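Local coordinates for CmeC (Campylobacter jejuni, PDB 4MT4), which probably exports compounds across the outer membrane as a trimeric channel of the outer membrane factor family, at residues L7-A12 with S277-L282; A94-A97 with P101-R104; L204-A209 with M409-Y414. All coordinates share one frame; numbering follows the deposited sequence.

Contact 1 (L7-A12 with S277-L282); sequences LNIPEA and SSLEKL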
ATOM      1  N   LEU B   7     -21.882 -23.583   0.551  1.00 54.09           N
ATOM      2  CA  LEU B   7     -21.145 -22.610  -0.244  1.00 67.19           C
ATOM      3  C   LEU B   7     -21.563 -22.694  -1.705  1.00 55.18           C
ATOM      4  O   LEU B   7     -21.307 -23.692  -2.379  1.00 59.89           O
ATOM      5  CB  LEU B   7     -19.638 -22.828  -0.105  1.00 51.31           C
ATOM      6  CG  LEU B   7     -18.759 -21.742  -0.723  1.00 56.16           C
ATOM      7  CD1 LEU B   7     -19.048 -20.389  -0.090  1.00 54.56           C
ATOM      8  CD2 LEU B   7     -17.297 -22.107  -0.571  1.00 53.23           C
ATOM      9  N   ASN B   8     -22.211 -21.639  -2.188  1.00 63.00           N
ATOM     10  CA  ASN B   8     -22.734 -21.616  -3.549  1.00 79.50           C
ATOM     11  C   ASN B   8     -22.024 -20.601  -4.436  1.00 76.84           C
ATOM     12  O   ASN B   8     -22.461 -19.457  -4.564  1.00 83.92           O
ATOM     13  CB  ASN B   8     -24.236 -21.327  -3.532  1.00 75.61           C
ATOM     14  CG  ASN B   8     -25.022 -22.386  -2.788  1.00 92.59           C
ATOM     15  OD1 ASN B   8     -25.766 -22.084  -1.856  1.00 83.92           O
ATOM     16  ND2 ASN B   8     -24.854 -23.641  -3.194  1.00 88.95           N
ATOM     17  N   ILE B   9     -20.927 -21.026  -5.050  1.00 77.11           N
ATOM     18  CA  ILE B   9     -20.212 -20.182  -5.993  1.00 75.32           C
ATOM     19  C   ILE B   9     -20.836 -20.296  -7.378  1.00 67.96           C
ATOM     20  O   ILE B   9     -20.831 -21.371  -7.975  1.00 63.64           O
ATOM     21  CB  ILE B   9     -18.721 -20.553  -6.076  1.00 63.57           C
ATOM     22  CG1 ILE B   9     -18.074 -20.475  -4.693  1.00 73.34           C
ATOM     23  CG2 ILE B   9     -18.000 -19.640  -7.058  1.00 71.98           C
ATOM     24  CD1 ILE B   9     -17.527 -21.796  -4.207  1.00 70.94           C
ATOM     25  N   PRO B  10     -21.379 -19.184  -7.892  1.00 89.71           N
ATOM     26  CA  PRO B  10     -21.975 -19.167  -9.231  1.00 89.86           C
ATOM     27  C   PRO B  10     -20.937 -19.448 -10.309  1.00 78.96           C
ATOM     28  O   PRO B  10     -19.777 -19.062 -10.163  1.00 74.61           O
ATOM     29  CB  PRO B  10     -22.527 -17.744  -9.354  1.00 77.97           C
ATOM     30  CG  PRO B  10     -21.704 -16.940  -8.404  1.00 79.55           C
ATOM     31  CD  PRO B  10     -21.422 -17.858  -7.253  1.00 90.74           C
ATOM     32  N   GLU B  11     -21.354 -20.121 -11.377  1.00 79.65           N
ATOM     33  CA  GLU B  11     -20.441 -20.491 -12.451  1.00 84.67           C
ATOM     34  C   GLU B  11     -19.944 -19.280 -13.228  1.00 66.81           C
ATOM     35  O   GLU B  11     -20.676 -18.313 -13.432  1.00 71.03           O
ATOM     36  CB  GLU B  11     -21.115 -21.469 -13.414  1.00 85.11           C
ATOM     37  CG  GLU B  11     -21.473 -22.808 -12.807  1.00 94.18           C
ATOM     38  CD  GLU B  11     -21.926 -23.804 -13.854  1.00108.32           C
ATOM     39  OE1 GLU B  11     -21.293 -23.863 -14.930  1.00112.20           O
ATOM     40  OE2 GLU B  11     -22.918 -24.519 -13.607  1.00107.60           O
ATOM     41  N   ALA B  12     -18.688 -19.345 -13.657  1.00 57.99           N
ATOM     42  CA  ALA B  12     -18.132 -18.344 -14.552  1.00 60.53           C
ATOM     43  C   ALA B  12     -18.457 -18.725 -15.990  1.00 57.98           C
ATOM     44  O   ALA B  12     -17.934 -19.707 -16.513  1.00 63.24           O
ATOM     45  CB  ALA B  12     -16.632 -18.215 -14.351  1.00 52.17           C
ATOM     46  N   SER B 277      -6.572 -19.088  -4.619  1.00 43.13           N
ATOM     47  CA  SER B 277      -6.351 -18.479  -3.312  1.00 45.19           C
ATOM     48  C   SER B 277      -7.581 -17.709  -2.853  1.00 46.02           C
ATOM     49  O   SER B 277      -8.002 -17.818  -1.702  1.00 43.32           O
ATOM     50  CB  SER B 277      -5.141 -17.544  -3.352  1.00 45.03           C
ATOM     51  OG  SER B 277      -5.085 -16.735  -2.188  1.00 41.49           O
ATOM     52  N   SER B 278      -8.146 -16.928  -3.765  1.00 41.23           N
ATOM     53  CA  SER B 278      -9.325 -16.133  -3.460  1.00 37.74           C
ATOM     54  C   SER B 278     -10.517 -17.038  -3.158  1.00 50.92           C
ATOM     55  O   SER B 278     -11.376 -16.700  -2.343  1.00 35.96           O
ATOM     56  CB  SER B 278      -9.642 -15.190  -4.621  1.00 45.22           C
ATOM     57  OG  SER B 278     -10.576 -14.201  -4.239  1.00 58.29           O
ATOM     58  N   LEU B 279     -10.557 -18.194  -3.814  1.00 40.09           N
ATOM     59  CA  LEU B 279     -11.611 -19.170  -3.579  1.00 38.16           C
ATOM     60  C   LEU B 279     -11.519 -19.746  -2.168  1.00 51.62           C
ATOM     61  O   LEU B 279     -12.506 -19.775  -1.435  1.00 43.15           O
ATOM     62  CB  LEU B 279     -11.541 -20.300  -4.608  1.00 47.63           C
ATOM     63  CG  LEU B 279     -12.560 -21.426  -4.423  1.00 55.65           C
ATOM     64  CD1 LEU B 279     -13.955 -20.937  -4.781  1.00 52.45           C
ATOM     65  CD2 LEU B 279     -12.187 -22.664  -5.232  1.00 64.75           C
ATOM     66  N   GLU B 280     -10.324 -20.193  -1.793  1.00 40.76           N
ATOM     67  CA  GLU B 280     -10.107 -20.823  -0.495  1.00 47.28           C
ATOM     68  C   GLU B 280     -10.356 -19.868   0.663  1.00 47.03           C
ATOM     69  O   GLU B 280     -10.811 -20.279   1.730  1.00 45.25           O
ATOM     70  CB  GLU B 280      -8.686 -21.382  -0.405  1.00 33.49           C
ATOM     71  CG  GLU B 280      -8.420 -22.546  -1.345  1.00 34.08           C
ATOM     72  CD  GLU B 280      -9.155 -23.818  -0.949  1.00 55.49           C
ATOM     73  OE1 GLU B 280      -9.669 -23.899   0.189  1.00 52.00           O
ATOM     74  OE2 GLU B 280      -9.212 -24.747  -1.781  1.00 58.04           O
ATOM     75  N   LYS B 281     -10.055 -18.593   0.452  1.00 43.90           N
ATOM     76  CA  LYS B 281     -10.300 -17.584   1.471  1.00 49.67           C
ATOM     77  C   LYS B 281     -11.796 -17.343   1.640  1.00 51.05           C
ATOM     78  O   LYS B 281     -12.248 -16.884   2.690  1.00 43.49           O
ATOM     79  CB  LYS B 281      -9.581 -16.283   1.122  1.00 41.11           C
ATOM     80  CG  LYS B 281      -8.070 -16.382   1.238  1.00 50.71           C
ATOM     81  CD  LYS B 281      -7.388 -15.089   0.841  1.00 45.73           C
ATOM     82  CE  LYS B 281      -5.873 -15.225   0.899  1.00 51.60           C
ATOM     83  NZ  LYS B 281      -5.179 -13.955   0.546  1.00 61.37           N
ATOM     84  N   LEU B 282     -12.561 -17.667   0.602  1.00 48.17           N
ATOM     85  CA  LEU B 282     -14.012 -17.536   0.652  1.00 40.23           C
ATOM     86  C   LEU B 282     -14.639 -18.675   1.455  1.00 44.99           C
ATOM     87  O   LEU B 282     -15.528 -18.443   2.276  1.00 41.19           O
ATOM     88  CB  LEU B 282     -14.598 -17.499  -0.759  1.00 41.10           C
ATOM     89  CG  LEU B 282     -16.124 -17.540  -0.878  1.00 42.15           C
ATOM     90  CD1 LEU B 282     -16.767 -16.395  -0.103  1.00 35.63           C
ATOM     91  CD2 LEU B 282     -16.548 -17.513  -2.337  1.00 45.62           C
TER
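Leu7 and Ile9 belong to an extended strip of chain that passes the helical turn 277-282 in the opposite chain sense, as the nearest backbone pairs show: Leu7 CA lies 8.8 Å from Leu282 CA, and Ile9 CA 9.0 Å from Leu279 CA. At such spacing the backbones do not meet, and branched side chains fill the interval. Ile9 makes the tightest approach, its CD1 standing 3.7 Å from CD1 of Leu279. Its CG1 is also 4.1 Å from CD2 of Leu282, the two side chains lying alongside each other, head to tail. With CG1 lying beside the backbone N (chi1 -57°), this longer branch of Ile9 is the one presented to the helix. Leu7 meets the same Leu282, its CD1 resting 4.2 Å from CG of Leu282, and also reaches Thr283 and Asn286. Leu282 is shared with helix 339-405, whose Ala354 and Phe355 pack on it; Phe355 also meets Pro10. The strip thus lies over helices 273-293 and 339-405 of the helical barrel, a short way along the chain from Cys1, the N-terminal residue at the bound lipid. All three contacts are aliphatic, and the summed buried surface is a modest 164 Å², which suggests that hydrophobic packing, not directional bonding between the two segments, holds the strip here.

Contact 2 (A94-A97 with P101-R104); sequences AKTA and PSNR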
ATOM      1  N   ALA B  94      -5.358 -20.699  55.428  1.00 43.80           N
ATOM      2  CA  ALA B  94      -6.378 -19.674  55.615  1.00 38.82           C
ATOM      3  C   ALA B  94      -6.815 -19.526  57.066  1.00 50.63           C
ATOM      4  O   ALA B  94      -7.022 -20.512  57.772  1.00 47.79           O
ATOM      5  CB  ALA B  94      -7.586 -19.975  54.741  1.00 33.95           C
ATOM      6  N   LYS B  95      -6.949 -18.279  57.503  1.00 47.03           N
ATOM      7  CA  LYS B  95      -7.580 -17.982  58.780  1.00 43.72           C
ATOM      8  C   LYS B  95      -9.047 -17.666  58.540  1.00 50.21           C
ATOM      9  O   LYS B  95      -9.399 -16.542  58.185  1.00 47.09           O
ATOM     10  CB  LYS B  95      -6.893 -16.814  59.489  1.00 48.12           C
ATOM     11  CG  LYS B  95      -7.544 -16.447  60.816  1.00 44.60           C
ATOM     12  CD  LYS B  95      -6.839 -15.293  61.516  1.00 42.70           C
ATOM     13  CE  LYS B  95      -7.309 -13.943  61.000  1.00 58.57           C
ATOM     14  NZ  LYS B  95      -6.660 -12.823  61.739  1.00 55.68           N
ATOM     15  N   THR B  96      -9.900 -18.667  58.718  1.00 44.92           N
ATOM     16  CA  THR B  96     -11.328 -18.483  58.518  1.00 42.74           C
ATOM     17  C   THR B  96     -11.931 -17.756  59.713  1.00 49.70           C
ATOM     18  O   THR B  96     -11.764 -18.176  60.857  1.00 49.48           O
ATOM     19  CB  THR B  96     -12.041 -19.827  58.299  1.00 49.55           C
ATOM     20  OG1 THR B  96     -11.536 -20.443  57.106  1.00 41.79           O
ATOM     21  CG2 THR B  96     -13.540 -19.619  58.155  1.00 48.75           C
ATOM     22  N   ALA B  97     -12.618 -16.653  59.436  1.00 46.07           N
ATOM     23  CA  ALA B  97     -13.186 -15.818  60.486  1.00 46.13           C
ATOM     24  C   ALA B  97     -14.268 -16.550  61.267  1.00 46.44           C
ATOM     25  O   ALA B  97     -14.837 -17.531  60.789  1.00 53.11           O
ATOM     26  CB  ALA B  97     -13.745 -14.536  59.890  1.00 41.28           C
ATOM     27  N   PRO B 101     -19.805 -17.676  57.408  1.00 59.63           N
ATOM     28  CA  PRO B 101     -20.925 -18.626  57.373  1.00 50.27           C
ATOM     29  C   PRO B 101     -20.480 -20.088  57.328  1.00 59.04           C
ATOM     30  O   PRO B 101     -21.225 -20.972  57.753  1.00 67.63           O
ATOM     31  CB  PRO B 101     -21.663 -18.249  56.083  1.00 47.41           C
ATOM     32  CG  PRO B 101     -21.299 -16.828  55.842  1.00 56.33           C
ATOM     33  CD  PRO B 101     -19.881 -16.699  56.309  1.00 51.50           C
ATOM     34  N   SER B 102     -19.278 -20.334  56.818  1.00 54.70           N
ATOM     35  CA  SER B 102     -18.752 -21.690  56.723  1.00 61.34           C
ATOM     36  C   SER B 102     -18.172 -22.160  58.056  1.00 68.99           C
ATOM     37  O   SER B 102     -17.934 -23.351  58.253  1.00 76.06           O
ATOM     38  CB  SER B 102     -17.688 -21.774  55.628  1.00 63.79           C
ATOM     39  OG  SER B 102     -16.630 -20.865  55.873  1.00 64.57           O
ATOM     40  N   ASN B 103     -17.945 -21.220  58.967  1.00 64.40           N
ATOM     41  CA  ASN B 103     -17.393 -21.545  60.278  1.00 50.12           C
ATOM     42  C   ASN B 103     -18.494 -21.851  61.292  1.00 66.02           C
ATOM     43  O   ASN B 103     -19.288 -20.978  61.639  1.00 53.32           O
ATOM     44  CB  ASN B 103     -16.514 -20.399  60.787  1.00 48.91           C
ATOM     45  CG  ASN B 103     -15.578 -20.826  61.904  1.00 56.26           C
ATOM     46  OD1 ASN B 103     -15.810 -21.829  62.579  1.00 64.28           O
ATOM     47  ND2 ASN B 103     -14.511 -20.060  62.104  1.00 52.75           N
ATOM     48  N   ARG B 104     -18.531 -23.094  61.765  1.00 65.28           N
ATOM     49  CA  ARG B 104     -19.547 -23.526  62.721  1.00 75.19           C
ATOM     50  C   ARG B 104     -18.983 -23.688  64.130  1.00 66.07           C
ATOM     51  O   ARG B 104     -19.725 -23.972  65.071  1.00 70.57           O
ATOM     52  CB  ARG B 104     -20.179 -24.846  62.272  1.00 86.63           C
ATOM     53  CG  ARG B 104     -21.029 -24.749  61.017  1.00 82.10           C
ATOM     54  CD  ARG B 104     -20.455 -25.602  59.899  1.00 97.62           C
ATOM     55  NE  ARG B 104     -20.051 -26.920  60.378  1.00122.57           N
ATOM     56  CZ  ARG B 104     -20.856 -27.976  60.434  1.00121.38           C
ATOM     57  NH1 ARG B 104     -22.118 -27.875  60.042  1.00110.91           N
ATOM     58  NH2 ARG B 104     -20.396 -29.135  60.886  1.00118.57           N
TER
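Asn103 turns its amide toward the end of the strand, and its ND2 donates to the carbonyl O of Ala97 over 2.9 Å. The bond is moderately straight, with an N-H...O angle of 154°, yet the two groups use it differently. Ala97 O lies close to the amide plane of Asn103, as an N-H of that group requires, whereas seen from the carbonyl the donor stands well above the plane, 52° out of it, and so misses the lone-pair directions. Placing CG anti to the backbone N (chi1 -162°) swings the amide across to Ala97 and brings CB of Asn103 within 3.3 Å of the same oxygen. Thr96 and Asn103 run alongside each other with their ends pointing opposite ways, and the methyl CG2 of Thr96 comes 4.0 Å from CB of Asn103. The same methyl is 4.0 Å from OG of Ser102, so one carbon meets two successive loop residues.

These contacts close the turn of a beta hairpin: strand 84-96 ends here, the loop folds back, and strand 109-124 returns, with Thr96 and Ser109 joined through their backbones. In this family the four strands of each subunit combine into a trimeric beta barrel, and Ala94 and Lys95 indeed pair antiparallel with a strand of the third subunit. Asn103 also works inside the loop. Its ND2 donates to Glu107 O as well, and its OD1 is hydrogen-bonded to Thr105 OG1, which together fix the rotation of the amide.

Contact 3 (L204-A209 with M409-Y414); sequences LAQARA and MSLQDY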
ATOM      1  N   LEU B 204      30.633  24.732 -37.166  1.00 47.74           N
ATOM      2  CA  LEU B 204      31.401  24.217 -36.039  1.00 48.01           C
ATOM      3  C   LEU B 204      30.530  24.133 -34.787  1.00 54.70           C
ATOM      4  O   LEU B 204      30.659  23.203 -33.991  1.00 50.32           O
ATOM      5  CB  LEU B 204      32.623  25.097 -35.773  1.00 39.12           C
ATOM      6  CG  LEU B 204      33.518  24.666 -34.608  1.00 49.50           C
ATOM      7  CD1 LEU B 204      34.131  23.300 -34.878  1.00 49.98           C
ATOM      8  CD2 LEU B 204      34.597  25.704 -34.338  1.00 46.81           C
ATOM      9  N   ALA B 205      29.640  25.107 -34.626  1.00 54.08           N
ATOM     10  CA  ALA B 205      28.736  25.133 -33.483  1.00 47.71           C
ATOM     11  C   ALA B 205      27.706  24.014 -33.581  1.00 58.29           C
ATOM     12  O   ALA B 205      27.295  23.447 -32.569  1.00 56.61           O
ATOM     13  CB  ALA B 205      28.048  26.486 -33.380  1.00 43.73           C
ATOM     14  N   GLN B 206      27.294  23.697 -34.805  1.00 52.36           N
ATOM     15  CA  GLN B 206      26.334  22.623 -35.032  1.00 54.21           C
ATOM     16  C   GLN B 206      26.957  21.261 -34.747  1.00 59.49           C
ATOM     17  O   GLN B 206      26.298  20.360 -34.230  1.00 56.18           O
ATOM     18  CB  GLN B 206      25.799  22.667 -36.463  1.00 41.83           C
ATOM     19  CG  GLN B 206      24.852  23.825 -36.734  1.00 63.05           C
ATOM     20  CD  GLN B 206      24.236  23.765 -38.118  1.00 58.04           C
ATOM     21  OE1 GLN B 206      24.901  23.413 -39.093  1.00 61.57           O
ATOM     22  NE2 GLN B 206      22.955  24.103 -38.209  1.00 64.57           N
ATOM     23  N   ALA B 207      28.234  21.118 -35.088  1.00 46.52           N
ATOM     24  CA  ALA B 207      28.964  19.885 -34.822  1.00 55.03           C
ATOM     25  C   ALA B 207      29.212  19.723 -33.325  1.00 60.80           C
ATOM     26  O   ALA B 207      29.219  18.607 -32.803  1.00 47.14           O
ATOM     27  CB  ALA B 207      30.280  19.870 -35.585  1.00 44.12           C
ATOM     28  N   ARG B 208      29.410  20.844 -32.641  1.00 52.57           N
ATOM     29  CA  ARG B 208      29.657  20.829 -31.205  1.00 50.41           C
ATOM     30  C   ARG B 208      28.370  20.570 -30.426  1.00 61.87           C
ATOM     31  O   ARG B 208      28.363  19.799 -29.466  1.00 46.62           O
ATOM     32  CB  ARG B 208      30.290  22.146 -30.755  1.00 41.31           C
ATOM     33  CG  ARG B 208      30.441  22.280 -29.249  1.00 60.93           C
ATOM     34  CD  ARG B 208      31.682  23.075 -28.875  1.00 69.88           C
ATOM     35  NE  ARG B 208      32.688  22.228 -28.240  1.00 85.37           N
ATOM     36  CZ  ARG B 208      32.769  22.018 -26.931  1.00 81.40           C
ATOM     37  NH1 ARG B 208      31.904  22.598 -26.108  1.00 92.08           N
ATOM     38  NH2 ARG B 208      33.714  21.229 -26.440  1.00 96.99           N
ATOM     39  N   ALA B 209      27.287  21.217 -30.845  1.00 54.37           N
ATOM     40  CA  ALA B 209      25.977  21.006 -30.238  1.00 54.78           C
ATOM     41  C   ALA B 209      25.561  19.549 -30.377  1.00 58.57           C
ATOM     42  O   ALA B 209      24.993  18.960 -29.458  1.00 60.14           O
ATOM     43  CB  ALA B 209      24.938  21.920 -30.871  1.00 43.18           C
ATOM     44  N   MET B 409      25.502  17.855 -49.452  1.00 57.38           N
ATOM     45  CA  MET B 409      24.499  17.944 -48.397  1.00 55.26           C
ATOM     46  C   MET B 409      25.036  18.742 -47.215  1.00 45.84           C
ATOM     47  O   MET B 409      26.181  18.563 -46.802  1.00 49.19           O
ATOM     48  CB  MET B 409      24.056  16.551 -47.941  1.00 50.55           C
ATOM     49  CG  MET B 409      23.037  16.574 -46.807  1.00 63.13           C
ATOM     50  SD  MET B 409      22.422  14.945 -46.336  1.00 57.86           S
ATOM     51  CE  MET B 409      21.532  14.471 -47.817  1.00 52.83           C
ATOM     52  N   SER B 410      24.204  19.629 -46.678  1.00 40.43           N
ATOM     53  CA  SER B 410      24.580  20.436 -45.525  1.00 55.80           C
ATOM     54  C   SER B 410      24.824  19.556 -44.305  1.00 59.02           C
ATOM     55  O   SER B 410      24.270  18.460 -44.199  1.00 47.12           O
ATOM     56  CB  SER B 410      23.496  21.470 -45.216  1.00 50.25           C
ATOM     57  OG  SER B 410      22.298  20.837 -44.804  1.00 57.30           O
ATOM     58  N   LEU B 411      25.662  20.039 -43.392  1.00 59.59           N
ATOM     59  CA  LEU B 411      25.964  19.317 -42.162  1.00 65.47           C
ATOM     60  C   LEU B 411      24.702  19.093 -41.337  1.00 56.21           C
ATOM     61  O   LEU B 411      24.510  18.029 -40.753  1.00 54.10           O
ATOM     62  CB  LEU B 411      27.003  20.079 -41.337  1.00 60.05           C
ATOM     63  CG  LEU B 411      27.339  19.515 -39.954  1.00 58.24           C
ATOM     64  CD1 LEU B 411      28.001  18.148 -40.063  1.00 54.72           C
ATOM     65  CD2 LEU B 411      28.219  20.483 -39.178  1.00 45.14           C
ATOM     66  N   GLN B 412      23.845  20.109 -41.309  1.00 54.28           N
ATOM     67  CA  GLN B 412      22.590  20.059 -40.568  1.00 49.42           C
ATOM     68  C   GLN B 412      21.690  18.920 -41.038  1.00 64.90           C
ATOM     69  O   GLN B 412      21.155  18.164 -40.225  1.00 68.22           O
ATOM     70  CB  GLN B 412      21.855  21.393 -40.696  1.00 62.34           C
ATOM     71  CG  GLN B 412      20.477  21.410 -40.068  1.00 75.95           C
ATOM     72  CD  GLN B 412      19.780  22.744 -40.245  1.00 96.28           C
ATOM     73  OE1 GLN B 412      20.399  23.732 -40.633  1.00 78.84           O
ATOM     74  NE2 GLN B 412      18.482  22.776 -39.962  1.00 97.12           N
ATOM     75  N   ASP B 413      21.525  18.803 -42.353  1.00 58.60           N
ATOM     76  CA  ASP B 413      20.730  17.727 -42.932  1.00 55.67           C
ATOM     77  C   ASP B 413      21.366  16.364 -42.669  1.00 61.47           C
ATOM     78  O   ASP B 413      20.669  15.365 -42.503  1.00 51.45           O
ATOM     79  CB  ASP B 413      20.550  17.937 -44.438  1.00 53.62           C
ATOM     80  CG  ASP B 413      19.453  18.932 -44.761  1.00 64.95           C
ATOM     81  OD1 ASP B 413      19.046  19.692 -43.857  1.00 79.53           O
ATOM     82  OD2 ASP B 413      18.997  18.957 -45.925  1.00 72.30           O
ATOM     83  N   TYR B 414      22.694  16.332 -42.624  1.00 43.49           N
ATOM     84  CA  TYR B 414      23.417  15.088 -42.388  1.00 53.17           C
ATOM     85  C   TYR B 414      23.275  14.625 -40.940  1.00 60.07           C
ATOM     86  O   TYR B 414      23.043  13.444 -40.678  1.00 49.12           O
ATOM     87  CB  TYR B 414      24.895  15.252 -42.749  1.00 43.48           C
ATOM     88  CG  TYR B 414      25.763  14.098 -42.300  1.00 44.70           C
ATOM     89  CD1 TYR B 414      25.574  12.821 -42.813  1.00 51.59           C
ATOM     90  CD2 TYR B 414      26.777  14.287 -41.371  1.00 59.29           C
ATOM     91  CE1 TYR B 414      26.365  11.764 -42.404  1.00 49.33           C
ATOM     92  CE2 TYR B 414      27.573  13.238 -40.958  1.00 59.33           C
ATOM     93  CZ  TYR B 414      27.363  11.978 -41.478  1.00 52.14           C
ATOM     94  OH  TYR B 414      28.153  10.926 -41.072  1.00 76.52           O
TER
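Where helices 201-236 and 411-445 begin, at the end of the helical barrel remote from the beta strands, Gln206 and Ala207 of one meet Leu411 and Gln412 of the other. The nearest backbone pair is Gln206 and Gln412, with 7.2 Å between their CA atoms. Leu411 supplies the apolar half through a single methyl. Its CD2 reaches 4.2 Å from CB of Ala207, and it also lies 4.1 Å from Ala207 N. A chi1 of 175° sends Leu411 CG away from its own backbone N and across to helix 201-236, where the short side chain of Ala207 lets the methyl come near the backbone. CB of Gln206 borders the same methyl, and Tyr404 of helix 339-405 packs against Leu411 as well.

Long helices running from a membrane beta barrel to a distant tip are the hallmark of outer membrane factors, and this contact lies near that tip, consistent with the periplasmic end of the channel. The third subunit is close by as well, its Ile396 packing on Ala205 and its Glu416 on Gln412.

The polar half consists of two extended glutamines whose chains cross obliquely. The amide of Gln206 arrives beside the aliphatic root of Gln412, NE2 lying 3.8 Å from CB. NE2 of Gln206 and OE1 of Gln412 are 3.5 Å apart, a separation that does not amount to a hydrogen bond, and the two amide planes are nearly perpendicular at 83°. Just ahead of Leu411, Ser410 is the N-cap: its OG accepts from Asp413 N at 3.3 Å with an N-H...O angle of 160°, a capping bond at the start of the turn that carries Leu411 and Gln412.

In the fold
The three contacts are spread along a very elongated subunit. Contact 2 closes the hairpin loop between strands 84-96 and 109-124 at the beta-barrel end, and contact 3 lies on the opposite side of the chain's centre, with about 113 Å between the two centres. Contact 1 sits between, about 63 Å from contact 2 and 67 Å from contact 3, centre to centre. Contacts 1 and 3 both pack against the long helices 129-195 and 339-405. Along the chain, contact 2 is nested within the span closed by contact 1, contacts 1 and 3 interleave, and contact 2 closes before contact 3 opens. Contacts 2 and 3 both reach the third subunit, so trimer packing extends from membrane strands to far helices.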